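Local structure of CocE/NonD family hydrolase (Staphylococcus aureus subsp. aureus COL, 3III) at residues 191-196 and 265-270; 296-301 and 444-449; 338-343 and 437-442. The protein probably hydrolyses ester or amide bonds as a CocE/NonD family member that joins an alpha/beta-hydrolase domain to a C-terminal non-catalytic beta domain. All blocks are in the same frame, centred on the assembly; numbering follows the deposited sequence.

Contact 1 (191-196 and 265-270); sequences PWEGLN and CASWST
C265 lies beneath the indole of W192, its whole side chain flat against one face. CB sits almost on the ring normal, 3.4 Å from the centroid of the five-membered ring and 14° off that normal. SG follows along the same face, 3.7 Å from the same centroid, in a Cys sulfur-aromatic contact. With CG of W192 anti to the backbone N (chi1 -162°), the indole is laid beside its own backbone, where C265 of strand 262-267 points its CB at the ring face; a small polarisable thiol suits a position pressed so closely by a ring. The backbones are parallel and joined by one bridge: C265 N donates to P191 O, and E193 N donates to C265 O at 3.0 Å. Water 1 links both carbonyl oxygens to G194 N where the strands part.

E193 then runs alongside strand 262-267, its chain bent at chi2, and brings the carboxylate up to CB of S267. Water 2 donates to OE2 at 2.7 Å and accepts a hydrogen bond from S267 N, while water 3 joins OE1 to OG of S267. T270 also approaches OE2, but it has two conformers and a close CG2, so that bond is doubtful. OG of S267 accepts from S269 N at 3.1 Å, an ST turn just after S267, and is also bonded to H295 O.

These are central strands of an alpha/beta-hydrolase sheet: 186-192 lies between 162-168 and 262-267, and 290-295 follows. E193 packs on H295 and shares a backbone bond with S169, which stands between strand 162-168 and helix 170-179, the usual place of a nucleophile elbow.

Contact 2 (296-301 and 444-449); sequences GRKEWE and FNHIEN
K298 reaches E448 with an extended chain that bends only at chi4 (-60°), where its ammonium turns onto OE2. This salt bridge, 2.7 Å from NZ to OE2, uses the anti lone pair of the carboxylate. NZ has two further acceptors, T93 O and water 4 at 2.9 Å; the water in turn donates to I447 O. A long lysine suits the place because its methylenes can lie beside the imidazole of H446 while its charge goes on to the carboxylate.

H446 has left-handed backbone angles and forms a G1 beta bulge with I447, at the entry to strand 447-458 of the C-terminal beta domain. Its ND1 donates to N445 OD1 at 3.0 Å, nearly straight at 168° and in the ring plane, which fixes the ring's rotation. NE2 meets water 6 at 2.9 Å, and that water accepts from E301 N in the first turn of helix 299-304. The H446 carbonyl is bonded to T93 OG1.

Beyond the imidazole lies W300, the planes only 11° apart but slid so far that the rings barely overlap, with CZ3 3.3 Å from H446 CE1. The same tryptophan touches the bound palmitic acid.

Contact 3 (338-343 and 437-442); sequences RDQFYK and NEVNFP
A beta hairpin, joining strands 333-338 and 343-349 at the edge of the large mixed sheet, brings R338 and F341 against F441 and P442 of the C-terminal beta domain. Its tip is a type II turn from Q340 to K343 with a classic bulge, in which K343 O accepts from both D339 N and Q340 N. The salt bridge of K343 NZ to D339 OD2 ties the same turn together.

R338 makes the flat contact. Its guanidinium lies over one face of the F441 ring, the planes 26° apart, with CZ 4.6 Å from the ring centroid in a cation-pi interaction. A bend at chi3 (-59°) brings the end of the chain over the phenyl. Arginine suits this spot because its plane can stack while its rim still donates: NE is bonded to G500 O, NH2 to T501 OG1 and V452 O, and NH1 reaches P442 O through waters 7 and 8, both in the guanidinium plane. At the edge of the F441 ring stands D339 O, 3.4 Å from CZ.

Two further patches flank this stack. The amide of Q340 crosses V439 at about a right angle, CD 3.5 Å from CG1, so a branched apolar residue covers the carbon of a polar group. The phenyl of F341 meets the pyrrolidine of P442, CD1 to CD 3.6 Å, and Y342 comes to P442 CG with its ring edge, its hydroxyl bonded to E301.

Water 9 accepts from F341 N at 2.9 Å and donates to Q340 OE1 and, at 2.8 Å, to N440 O.

Overall arrangement
Contact 1 is the core of the set, buried near the centre of the chain between parallel strands, whereas contact 3 lies about 20 Å from that centre and is partly buried. Contact 2 comes between them in depth and, like contact 3, sets loops and ends of elements from the large-sheet side against the five-stranded antiparallel sheet, where strands 441-443 and 447-458 are neighbours. Waters bridge all three, but the chemistry shifts: backbone bonds, a thiol on an indole and a watered carboxylate inside, a salt bridge and histidine at the middle junction, stacking and apolar patches further out. The three also touch: S269 meets R297 O, Y342 OH joins E301 and K298 N, and W268 packs on R338.

Contact 1 (191-196 and 265-270)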
loop_
_atom_site.group_PDB
_atom_site.type_symbol
_atom_site.label_atom_id
_atom_site.label_comp_id
_atom_site.label_asym_id
_atom_site.label_seq_id
_atom_site.Cartn_x
_atom_site.Cartn_y
_atom_site.Cartn_z
ATOM N N PRO A 191 8.840 -5.319 -3.035
ATOM C CA PRO A 191 8.087 -4.185 -2.511
ATOM C C PRO A 191 6.871 -4.729 -1.759
ATOM O O PRO A 191 5.848 -5.107 -2.367
ATOM C CB PRO A 191 7.676 -3.433 -3.768
ATOM C CG PRO A 191 7.644 -4.502 -4.841
ATOM C CD PRO A 191 8.786 -5.377 -4.520
ATOM N N TRP A 192 7.005 -4.841 -0.443
ATOM C CA TRP A 192 6.004 -5.461 0.367
ATOM C C TRP A 192 5.044 -4.377 0.880
ATOM O O TRP A 192 5.223 -3.835 1.970
ATOM C CB TRP A 192 6.649 -6.243 1.530
ATOM C CG TRP A 192 5.692 -7.231 2.124
ATOM C CD1 TRP A 192 4.673 -6.973 2.994
ATOM C CD2 TRP A 192 5.658 -8.657 1.900
ATOM N NE1 TRP A 192 4.047 -8.142 3.353
ATOM C CE2 TRP A 192 4.602 -9.180 2.680
ATOM C CE3 TRP A 192 6.407 -9.524 1.127
ATOM C CZ2 TRP A 192 4.261 -10.545 2.689
ATOM C CZ3 TRP A 192 6.082 -10.867 1.121
ATOM C CH2 TRP A 192 4.998 -11.378 1.883
ATOM N N GLU A 193 4.004 -4.111 0.083
ATOM C CA GLU A 193 3.016 -3.031 0.351
ATOM C C GLU A 193 3.640 -1.637 0.171
ATOM O O GLU A 193 4.159 -1.025 1.123
ATOM C CB GLU A 193 2.329 -3.141 1.711
ATOM C CG GLU A 193 1.478 -4.439 1.830
ATOM C CD GLU A 193 0.287 -4.257 2.705
ATOM O OE1 GLU A 193 0.240 -4.923 3.771
ATOM O OE2 GLU A 193 -0.575 -3.448 2.305
ATOM N N GLY A 194 3.586 -1.154 -1.068
ATOM C CA GLY A 194 3.963 0.228 -1.335
ATOM C C GLY A 194 3.228 0.899 -2.479
ATOM O O GLY A 194 3.152 0.367 -3.582
ATOM N N LEU A 195 2.759 2.119 -2.206
ATOM C CA LEU A 195 2.191 2.975 -3.219
ATOM C C LEU A 195 3.267 3.426 -4.210
ATOM O O LEU A 195 4.456 3.244 -3.995
ATOM C CB LEU A 195 1.524 4.207 -2.572
ATOM C CG LEU A 195 2.400 5.185 -1.767
ATOM C CD1 LEU A 195 3.008 6.240 -2.614
ATOM C CD2 LEU A 195 1.529 5.811 -0.624
ATOM N N ASN A 196 2.829 4.015 -5.311
ATOM C CA ASN A 196 3.754 4.605 -6.253
ATOM C C ASN A 196 3.203 5.775 -7.095
ATOM O O ASN A 196 3.828 6.189 -8.037
ATOM C CB ASN A 196 4.347 3.504 -7.111
ATOM C CG ASN A 196 3.314 2.607 -7.668
ATOM O OD1 ASN A 196 2.457 3.038 -8.403
ATOM N ND2 ASN A 196 3.341 1.334 -7.253
ATOM N N CYS A 265 3.898 -7.721 -2.610
ATOM C CA CYS A 265 2.754 -8.006 -1.732
ATOM C C CYS A 265 1.809 -6.819 -1.814
ATOM O O CYS A 265 2.247 -5.658 -1.713
ATOM C CB CYS A 265 3.178 -8.272 -0.289
ATOM S SG CYS A 265 1.760 -8.392 0.790
ATOM N N ALA A 266 0.532 -7.126 -2.033
ATOM C CA ALA A 266 -0.618 -6.222 -1.860
ATOM C C ALA A 266 -1.536 -6.765 -0.769
ATOM O O ALA A 266 -1.543 -7.976 -0.500
ATOM C CB ALA A 266 -1.428 -6.087 -3.167
ATOM N N SER A 267 -2.345 -5.901 -0.171
ATOM C CA SER A 267 -3.255 -6.351 0.863
ATOM C C SER A 267 -4.603 -5.706 0.648
ATOM O O SER A 267 -4.688 -4.518 0.387
ATOM C CB SER A 267 -2.732 -6.008 2.240
ATOM O OG SER A 267 -3.582 -6.495 3.257
ATOM N N TRP A 268 -5.662 -6.496 0.794
ATOM C CA TRP A 268 -7.004 -5.956 0.841
ATOM C C TRP A 268 -7.194 -4.974 2.036
ATOM O O TRP A 268 -8.151 -4.206 2.038
ATOM C CB TRP A 268 -8.023 -7.077 0.983
ATOM C CG TRP A 268 -7.847 -8.248 0.105
ATOM C CD1 TRP A 268 -7.858 -9.547 0.493
ATOM C CD2 TRP A 268 -7.751 -8.254 -1.336
ATOM N NE1 TRP A 268 -7.774 -10.368 -0.607
ATOM C CE2 TRP A 268 -7.695 -9.601 -1.741
ATOM C CE3 TRP A 268 -7.697 -7.253 -2.311
ATOM C CZ2 TRP A 268 -7.624 -9.982 -3.080
ATOM C CZ3 TRP A 268 -7.624 -7.631 -3.662
ATOM C CH2 TRP A 268 -7.602 -8.996 -4.024
ATOM N N SER A 269 -6.336 -5.039 3.038
ATOM C CA SER A 269 -6.498 -4.308 4.313
ATOM C C SER A 269 -5.876 -2.854 4.350
ATOM O O SER A 269 -5.892 -2.185 5.405
ATOM C CB SER A 269 -5.813 -5.100 5.405
ATOM O OG SER A 269 -6.053 -6.523 5.296
ATOM N N THR A 270 -5.338 -2.415 3.218
ATOM C CA THR A 270 -4.575 -1.151 3.156
ATOM C C THR A 270 -5.169 -0.197 2.079
ATOM O O THR A 270 -4.472 0.645 1.456
ATOM C CB THR A 270 -3.099 -1.457 2.950
ATOM O OG1 THR A 270 -2.905 -2.022 1.649
ATOM C CG2 THR A 270 -2.583 -2.452 3.994
HETATM O O HOH W 1 3.776 -3.340 -3.112
HETATM O O HOH W 2 -1.030 -3.192 -0.370
HETATM O O HOH W 3 -1.995 -5.223 5.314
#

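Contact 2 (296-301 and 444-449)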
loop_
_atom_site.group_PDB
_atom_site.type_symbol
_atom_site.label_atom_id
_atom_site.label_comp_id
_atom_site.label_asym_id
_atom_site.label_seq_id
_atom_site.Cartn_x
_atom_site.Cartn_y
_atom_site.Cartn_z
ATOM N N GLY A 296 -5.619 -10.567 3.255
ATOM C CA GLY A 296 -6.562 -9.698 3.943
ATOM C C GLY A 296 -6.311 -9.634 5.467
ATOM O O GLY A 296 -7.250 -9.513 6.263
ATOM N N ARG A 297 -5.046 -9.609 5.834
ATOM C CA ARG A 297 -4.588 -9.585 7.226
ATOM C C ARG A 297 -3.797 -8.291 7.496
ATOM O O ARG A 297 -3.898 -7.327 6.737
ATOM C CB ARG A 297 -3.726 -10.830 7.470
ATOM C CG ARG A 297 -4.345 -12.191 6.928
ATOM C CD ARG A 297 -5.599 -12.484 7.640
ATOM N NE ARG A 297 -6.330 -13.599 7.019
ATOM C CZ ARG A 297 -6.310 -14.865 7.409
ATOM N NH1 ARG A 297 -5.538 -15.265 8.412
ATOM N NH2 ARG A 297 -7.051 -15.752 6.723
ATOM N N LYS A 298 -3.041 -8.252 8.596
ATOM C CA LYS A 298 -2.365 -7.040 9.013
ATOM C C LYS A 298 -0.969 -6.896 8.340
ATOM O O LYS A 298 -0.316 -7.884 8.006
ATOM C CB LYS A 298 -2.287 -7.023 10.561
ATOM C CG LYS A 298 -3.575 -6.743 11.272
ATOM C CD LYS A 298 -3.547 -7.202 12.754
ATOM C CE LYS A 298 -4.879 -7.108 13.441
ATOM N NZ LYS A 298 -5.540 -5.752 13.540
ATOM N N GLU A 299 -0.522 -5.667 8.177
ATOM C CA GLU A 299 0.612 -5.305 7.300
ATOM C C GLU A 299 1.979 -5.818 7.729
ATOM O O GLU A 299 2.551 -6.708 7.059
ATOM C CB GLU A 299 0.626 -3.783 7.104
ATOM C CG GLU A 299 1.767 -3.144 6.308
ATOM C CD GLU A 299 1.667 -1.625 6.299
ATOM O OE1 GLU A 299 0.617 -1.111 6.746
ATOM O OE2 GLU A 299 2.601 -0.905 5.895
ATOM N N TRP A 300 2.506 -5.263 8.814
ATOM C CA TRP A 300 3.826 -5.666 9.318
ATOM C C TRP A 300 3.748 -7.084 9.897
ATOM O O TRP A 300 4.701 -7.858 9.788
ATOM C CB TRP A 300 4.379 -4.682 10.362
ATOM C CG TRP A 300 4.667 -3.323 9.791
ATOM C CD1 TRP A 300 5.766 -2.947 9.055
ATOM C CD2 TRP A 300 3.833 -2.168 9.871
ATOM N NE1 TRP A 300 5.662 -1.632 8.683
ATOM C CE2 TRP A 300 4.475 -1.136 9.146
ATOM C CE3 TRP A 300 2.591 -1.910 10.476
ATOM C CZ2 TRP A 300 3.958 0.146 9.047
ATOM C CZ3 TRP A 300 2.053 -0.653 10.365
ATOM C CH2 TRP A 300 2.725 0.371 9.632
ATOM N N GLU A 301 2.626 -7.448 10.509
ATOM C CA GLU A 301 2.451 -8.821 10.982
ATOM C C GLU A 301 2.674 -9.873 9.860
ATOM O O GLU A 301 3.409 -10.859 10.031
ATOM C CB GLU A 301 1.091 -8.970 11.639
ATOM C CG GLU A 301 0.722 -10.460 11.992
ATOM C CD GLU A 301 -0.699 -10.532 12.489
ATOM O OE1 GLU A 301 -0.954 -10.029 13.646
ATOM O OE2 GLU A 301 -1.543 -11.072 11.753
ATOM N N PHE A 444 -8.001 -0.006 6.662
ATOM C CA PHE A 444 -6.936 0.993 6.980
ATOM C C PHE A 444 -7.362 1.916 8.157
ATOM O O PHE A 444 -8.508 2.349 8.230
ATOM C CB PHE A 444 -6.635 1.807 5.752
ATOM C CG PHE A 444 -5.452 2.721 5.910
ATOM C CD1 PHE A 444 -5.648 4.071 5.951
ATOM C CD2 PHE A 444 -4.174 2.214 6.022
ATOM C CE1 PHE A 444 -4.549 4.942 6.058
ATOM C CE2 PHE A 444 -3.101 3.040 6.155
ATOM C CZ PHE A 444 -3.308 4.415 6.207
ATOM N N ASN A 445 -6.469 2.277 9.060
ATOM C CA ASN A 445 -5.111 1.803 9.186
ATOM C C ASN A 445 -5.100 0.881 10.413
ATOM O O ASN A 445 -5.178 1.339 11.592
ATOM C CB ASN A 445 -4.165 3.052 9.304
ATOM C CG ASN A 445 -2.709 2.693 9.372
ATOM O OD1 ASN A 445 -2.384 1.497 9.449
ATOM N ND2 ASN A 445 -1.807 3.705 9.409
ATOM N N HIS A 446 -4.988 -0.430 10.150
ATOM C CA HIS A 446 -5.114 -1.480 11.189
ATOM C C HIS A 446 -6.393 -1.330 12.024
ATOM O O HIS A 446 -6.355 -1.436 13.235
ATOM C CB HIS A 446 -3.880 -1.540 12.101
ATOM C CG HIS A 446 -2.655 -2.024 11.388
ATOM N ND1 HIS A 446 -1.993 -1.247 10.464
ATOM C CD2 HIS A 446 -2.014 -3.212 11.420
ATOM C CE1 HIS A 446 -0.999 -1.954 9.952
ATOM N NE2 HIS A 446 -0.986 -3.151 10.517
ATOM N N ILE A 447 -7.496 -1.003 11.369
ATOM C CA ILE A 447 -8.798 -1.042 12.034
ATOM C C ILE A 447 -9.412 -2.423 11.819
ATOM O O ILE A 447 -9.047 -3.121 10.894
ATOM C CB ILE A 447 -9.777 0.085 11.578
ATOM C CG1 ILE A 447 -10.218 -0.080 10.099
ATOM C CG2 ILE A 447 -9.124 1.458 11.861
ATOM C CD1 ILE A 447 -11.340 1.017 9.685
ATOM N N GLU A 448 -10.232 -2.845 12.763
ATOM C CA GLU A 448 -10.875 -4.178 12.683
ATOM C C GLU A 448 -12.365 -4.107 12.388
ATOM O O GLU A 448 -12.993 -5.154 12.162
ATOM C CB GLU A 448 -10.607 -4.968 13.960
ATOM C CG GLU A 448 -9.087 -5.155 14.170
ATOM C CD GLU A 448 -8.704 -6.094 15.276
ATOM O OE1 GLU A 448 -9.575 -6.562 16.062
ATOM O OE2 GLU A 448 -7.472 -6.378 15.375
ATOM N N ASN A 449 -12.920 -2.897 12.374
ATOM C CA ASN A 449 -14.358 -2.691 11.998
ATOM C C ASN A 449 -14.521 -2.138 10.598
ATOM O O ASN A 449 -15.438 -1.357 10.335
ATOM C CB ASN A 449 -15.049 -1.744 13.011
ATOM C CG ASN A 449 -14.473 -0.315 12.984
ATOM O OD1 ASN A 449 -13.324 -0.113 12.616
ATOM N ND2 ASN A 449 -15.319 0.675 13.295
HETATM O O HOH W 4 -6.704 -4.819 11.085
HETATM O O HOH W 5 -0.305 1.211 7.348
HETATM O O HOH W 6 0.869 -5.166 11.346
#

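Contact 3 (338-343 and 437-442)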
loop_
_atom_site.group_PDB
_atom_site.type_symbol
_atom_site.label_atom_id
_atom_site.label_comp_id
_atom_site.label_asym_id
_atom_site.label_seq_id
_atom_site.Cartn_x
_atom_site.Cartn_y
_atom_site.Cartn_z
ATOM N N ARG A 338 -11.500 -13.445 1.302
ATOM C CA ARG A 338 -11.849 -13.205 2.708
ATOM C C ARG A 338 -13.300 -13.661 2.909
ATOM O O ARG A 338 -14.144 -13.324 2.114
ATOM C CB ARG A 338 -11.773 -11.730 3.040
ATOM C CG ARG A 338 -10.412 -11.139 2.882
ATOM C CD ARG A 338 -10.403 -9.629 3.074
ATOM N NE ARG A 338 -11.293 -9.023 2.097
ATOM C CZ ARG A 338 -11.624 -7.731 2.059
ATOM N NH1 ARG A 338 -11.077 -6.837 2.895
ATOM N NH2 ARG A 338 -12.470 -7.312 1.117
ATOM N N ASP A 339 -13.590 -14.348 4.002
ATOM C CA ASP A 339 -14.965 -14.672 4.376
ATOM C C ASP A 339 -15.419 -13.840 5.616
ATOM O O ASP A 339 -16.485 -13.178 5.572
ATOM C CB ASP A 339 -15.078 -16.150 4.713
ATOM C CG ASP A 339 -16.509 -16.522 5.170
ATOM O OD1 ASP A 339 -17.480 -15.817 4.783
ATOM O OD2 ASP A 339 -16.634 -17.485 5.916
ATOM N N GLN A 340 -14.616 -13.897 6.684
ATOM C CA GLN A 340 -14.784 -13.078 7.880
ATOM C C GLN A 340 -13.398 -12.536 8.297
ATOM O O GLN A 340 -12.376 -12.826 7.643
ATOM C CB GLN A 340 -15.421 -13.864 9.049
ATOM C CG GLN A 340 -16.808 -14.433 8.829
ATOM C CD GLN A 340 -17.959 -13.617 9.490
ATOM O OE1 GLN A 340 -17.775 -12.889 10.517
ATOM N NE2 GLN A 340 -19.174 -13.729 8.894
ATOM N N PHE A 341 -13.369 -11.798 9.402
ATOM C CA PHE A 341 -12.139 -11.191 9.944
ATOM C C PHE A 341 -11.186 -12.344 10.231
ATOM O O PHE A 341 -11.501 -13.250 11.055
ATOM C CB PHE A 341 -12.466 -10.371 11.228
ATOM C CG PHE A 341 -11.264 -9.830 11.932
ATOM C CD1 PHE A 341 -10.747 -8.603 11.613
ATOM C CD2 PHE A 341 -10.638 -10.582 12.899
ATOM C CE1 PHE A 341 -9.590 -8.113 12.237
ATOM C CE2 PHE A 341 -9.467 -10.127 13.525
ATOM C CZ PHE A 341 -8.961 -8.866 13.214
ATOM N N TYR A 342 -10.008 -12.310 9.608
ATOM C CA TYR A 342 -8.989 -13.396 9.841
ATOM C C TYR A 342 -9.509 -14.798 9.547
ATOM O O TYR A 342 -9.091 -15.808 10.187
ATOM C CB TYR A 342 -8.415 -13.267 11.253
ATOM C CG TYR A 342 -7.157 -12.410 11.228
ATOM C CD1 TYR A 342 -7.209 -11.067 10.840
ATOM C CD2 TYR A 342 -5.896 -12.978 11.506
ATOM C CE1 TYR A 342 -6.058 -10.272 10.776
ATOM C CE2 TYR A 342 -4.723 -12.185 11.411
ATOM C CZ TYR A 342 -4.840 -10.814 11.105
ATOM O OH TYR A 342 -3.686 -10.012 11.017
ATOM N N LYS A 343 -10.408 -14.873 8.577
ATOM C CA LYS A 343 -10.937 -16.181 8.128
ATOM C C LYS A 343 -11.096 -16.079 6.624
ATOM O O LYS A 343 -11.901 -15.288 6.110
ATOM C CB LYS A 343 -12.256 -16.516 8.755
ATOM C CG LYS A 343 -12.810 -17.884 8.325
ATOM C CD LYS A 343 -14.282 -18.017 8.664
ATOM C CE LYS A 343 -14.846 -19.407 8.307
ATOM N NZ LYS A 343 -14.944 -19.566 6.829
ATOM N N ASN A 437 -26.430 -8.578 9.656
ATOM C CA ASN A 437 -25.373 -7.817 10.335
ATOM C C ASN A 437 -24.103 -7.682 9.543
ATOM O O ASN A 437 -23.702 -8.619 8.870
ATOM C CB ASN A 437 -25.059 -8.493 11.653
ATOM C CG ASN A 437 -26.244 -8.472 12.579
ATOM O OD1 ASN A 437 -26.993 -7.488 12.601
ATOM N ND2 ASN A 437 -26.464 -9.556 13.301
ATOM N N GLU A 438 -23.439 -6.525 9.656
ATOM C CA GLU A 438 -22.275 -6.290 8.832
ATOM C C GLU A 438 -21.164 -7.226 9.219
ATOM O O GLU A 438 -20.941 -7.498 10.417
ATOM C CB GLU A 438 -21.783 -4.847 8.894
ATOM C CG GLU A 438 -20.589 -4.635 7.952
ATOM C CD GLU A 438 -20.164 -3.197 7.767
ATOM O OE1 GLU A 438 -20.765 -2.346 8.435
ATOM O OE2 GLU A 438 -19.223 -2.945 6.952
ATOM N N VAL A 439 -20.482 -7.750 8.221
ATOM C CA VAL A 439 -19.283 -8.579 8.456
ATOM C C VAL A 439 -18.045 -7.667 8.297
ATOM O O VAL A 439 -17.745 -7.168 7.180
ATOM C CB VAL A 439 -19.189 -9.731 7.450
ATOM C CG1 VAL A 439 -17.846 -10.571 7.675
ATOM C CG2 VAL A 439 -20.429 -10.613 7.527
ATOM N N ASN A 440 -17.337 -7.439 9.395
ATOM C CA ASN A 440 -16.176 -6.555 9.358
ATOM C C ASN A 440 -14.892 -7.233 8.901
ATOM O O ASN A 440 -14.702 -8.435 9.119
ATOM C CB ASN A 440 -15.963 -5.917 10.731
ATOM C CG ASN A 440 -17.077 -4.947 11.100
ATOM O OD1 ASN A 440 -17.610 -5.030 12.184
ATOM N ND2 ASN A 440 -17.408 -4.000 10.200
ATOM N N PHE A 441 -13.977 -6.433 8.359
ATOM C CA PHE A 441 -12.697 -6.928 7.880
ATOM C C PHE A 441 -11.611 -5.985 8.314
ATOM O O PHE A 441 -11.887 -4.799 8.535
ATOM C CB PHE A 441 -12.674 -7.073 6.348
ATOM C CG PHE A 441 -13.648 -8.116 5.803
ATOM C CD1 PHE A 441 -13.348 -9.491 5.873
ATOM C CD2 PHE A 441 -14.871 -7.734 5.276
ATOM C CE1 PHE A 441 -14.219 -10.426 5.407
ATOM C CE2 PHE A 441 -15.750 -8.671 4.811
ATOM C CZ PHE A 441 -15.449 -10.019 4.850
ATOM N N PRO A 442 -10.359 -6.482 8.409
ATOM C CA PRO A 442 -9.247 -5.572 8.550
ATOM C C PRO A 442 -9.295 -4.495 7.430
ATOM O O PRO A 442 -9.541 -4.806 6.258
ATOM C CB PRO A 442 -8.015 -6.505 8.419
ATOM C CG PRO A 442 -8.547 -7.862 8.751
ATOM C CD PRO A 442 -9.884 -7.866 8.193
HETATM O O HOH W 7 -8.930 -7.015 4.837
HETATM O O HOH W 8 -11.086 -3.959 3.930
HETATM O O HOH W 9 -15.810 -10.595 10.475
#